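Local coordinates for protein LYND (Lyngbya aestuarii, PDB 4V1T) that probably catalyses the ATP-dependent cyclodehydration of cysteine residues in precursor peptides to thiazolines, at residues D649-D653 with E654-S658. Numbering follows the deposited sequence.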
loop_
_atom_site.group_PDB
_atom_site.type_symbol
_atom_site.label_atom_id
_atom_site.label_comp_id
_atom_site.label_asym_id
_atom_site.label_seq_id
_atom_site.Cartn_x
_atom_site.Cartn_y
_atom_site.Cartn_z
ATOM N N ASP B 649 19.134 15.566 -11.940
ATOM C CA ASP B 649 20.126 16.545 -11.499
ATOM C C ASP B 649 21.219 15.946 -10.613
ATOM O O ASP B 649 22.391 16.312 -10.729
ATOM C CB ASP B 649 19.447 17.692 -10.735
ATOM C CG ASP B 649 18.913 18.784 -11.647
ATOM O OD1 ASP B 649 19.213 18.791 -12.859
ATOM O OD2 ASP B 649 18.188 19.658 -11.131
ATOM N N LYS B 650 20.842 15.041 -9.720
ATOM C CA LYS B 650 21.799 14.508 -8.759
ATOM C C LYS B 650 22.743 13.500 -9.400
ATOM O O LYS B 650 23.758 13.138 -8.810
ATOM C CB LYS B 650 21.070 13.886 -7.570
ATOM C CG LYS B 650 20.266 14.918 -6.789
ATOM C CD LYS B 650 20.236 14.648 -5.288
ATOM C CE LYS B 650 20.330 15.948 -4.493
ATOM N NZ LYS B 650 19.542 15.915 -3.231
ATOM N N VAL B 651 22.409 13.058 -10.608
ATOM C CA VAL B 651 23.292 12.198 -11.389
ATOM C C VAL B 651 24.395 13.041 -12.032
ATOM O O VAL B 651 24.098 14.082 -12.613
ATOM C CB VAL B 651 22.515 11.471 -12.501
ATOM C CG1 VAL B 651 23.425 10.501 -13.236
ATOM C CG2 VAL B 651 21.312 10.739 -11.920
ATOM N N PRO B 652 25.665 12.598 -11.954
ATOM C CA PRO B 652 26.717 13.377 -12.622
ATOM C C PRO B 652 26.744 13.142 -14.129
ATOM O O PRO B 652 26.186 12.153 -14.605
ATOM C CB PRO B 652 28.016 12.866 -11.971
ATOM C CG PRO B 652 27.586 11.957 -10.850
ATOM C CD PRO B 652 26.239 11.449 -11.240
ATOM N N ASP B 653 27.400 14.038 -14.864
ATOM C CA ASP B 653 27.430 13.971 -16.327
ATOM C C ASP B 653 27.984 12.640 -16.839
ATOM O O ASP B 653 27.565 12.152 -17.888
ATOM C CB ASP B 653 28.250 15.136 -16.897
ATOM C CG ASP B 653 27.646 16.500 -16.560
ATOM O OD1 ASP B 653 26.505 16.543 -16.050
ATOM O OD2 ASP B 653 28.311 17.530 -16.802
ATOM N N GLU B 654 28.901 12.052 -16.076
ATOM C CA GLU B 654 29.552 10.806 -16.469
ATOM C C GLU B 654 28.560 9.653 -16.521
ATOM O O GLU B 654 28.506 8.911 -17.499
ATOM C CB GLU B 654 30.674 10.446 -15.493
ATOM C CG GLU B 654 31.742 11.515 -15.333
ATOM C CD GLU B 654 31.367 12.571 -14.313
ATOM O OE1 GLU B 654 30.408 13.335 -14.568
ATOM O OE2 GLU B 654 32.030 12.633 -13.254
ATOM N N ASN B 655 27.783 9.507 -15.455
ATOM C CA ASN B 655 26.886 8.371 -15.311
ATOM C C ASN B 655 25.524 8.620 -15.926
ATOM O O ASN B 655 24.646 7.762 -15.855
ATOM C CB ASN B 655 26.726 8.013 -13.835
ATOM C CG ASN B 655 28.057 7.867 -13.130
ATOM O OD1 ASN B 655 28.344 8.583 -12.176
ATOM N ND2 ASN B 655 28.885 6.947 -13.610
ATOM N N LEU B 656 25.344 9.761 -16.569
ATOM C CA LEU B 656 24.087 10.036 -17.245
ATOM C C LEU B 656 23.830 9.040 -18.347
ATOM O O LEU B 656 24.683 8.763 -19.165
ATOM C CB LEU B 656 24.094 11.424 -17.844
ATOM C CG LEU B 656 23.410 12.519 -17.064
ATOM C CD1 LEU B 656 23.419 13.780 -17.898
ATOM C CD2 LEU B 656 21.989 12.127 -16.738
ATOM N N LYS B 657 22.615 8.540 -18.377
ATOM C CA LYS B 657 22.182 7.606 -19.386
ATOM C C LYS B 657 20.968 8.211 -19.967
ATOM O O LYS B 657 20.634 9.335 -19.638
ATOM C CB LYS B 657 21.820 6.263 -18.778
ATOM C CG LYS B 657 22.991 5.489 -18.201
ATOM C CD LYS B 657 23.772 4.793 -19.293
ATOM C CE LYS B 657 25.223 4.608 -18.903
ATOM N NZ LYS B 657 25.369 3.627 -17.792
ATOM N N SER B 658 20.343 7.490 -20.878
ATOM C CA SER B 658 19.080 7.892 -21.482
ATOM C C SER B 658 19.278 8.744 -22.672
ATOM O O SER B 658 20.299 9.387 -22.837
ATOM C CB SER B 658 18.168 8.691 -20.537
ATOM O OG SER B 658 18.631 10.029 -20.387
#
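The carbonyl O of Pro652 accepts a weak hydrogen bond from the backbone N of Asn655 (3.2 Å, N-H...O angle 123°), which spans a tight turn with Asp653 and Glu654 at its corner. Both corner residues have helix-like backbone angles, while Pro652 is extended; proline, with phi fixed by its ring and no N-H to satisfy, suits the entry to such a bend.

Apolar contact joins the residue before the turn to the one after it. Val651 CG1 stands anti to its own N (chi1 -176°), a setting that lets this methyl reach the Asn655–Leu656 peptide, 3.9 Å from Leu656 N, and meet Leu656 CD2 at 4.1 Å. A branched residue and a longer one thus touch through their methyls, one placed just before Pro652 and the other just after Asn655, with Leu656 buried and touching Thr661 of helix 661-666.

Polar side chains pack on the proline ring. Asn655 OD1 is 3.7 Å from both Pro652 CG and CD, and Glu654, bent at chi2 (85°), folds back until OE1 lies 3.6 Å from Pro652 CB. Being exposed, these two residues can keep polar groups there.

Charge ties the corner to its surroundings. The Asp653 carboxylate forms a salt bridge with Arg619 through OD1 and accepts a hydrogen bond from Ser616 through OD2, so a short acidic side chain serves as an anchor.

The whole is a beta turn with helix-like corner angles, of the type I/III kind, Pro652 to Asn655, in the surface loop joining helices 630-649 and 661-666 of the YcaO domain.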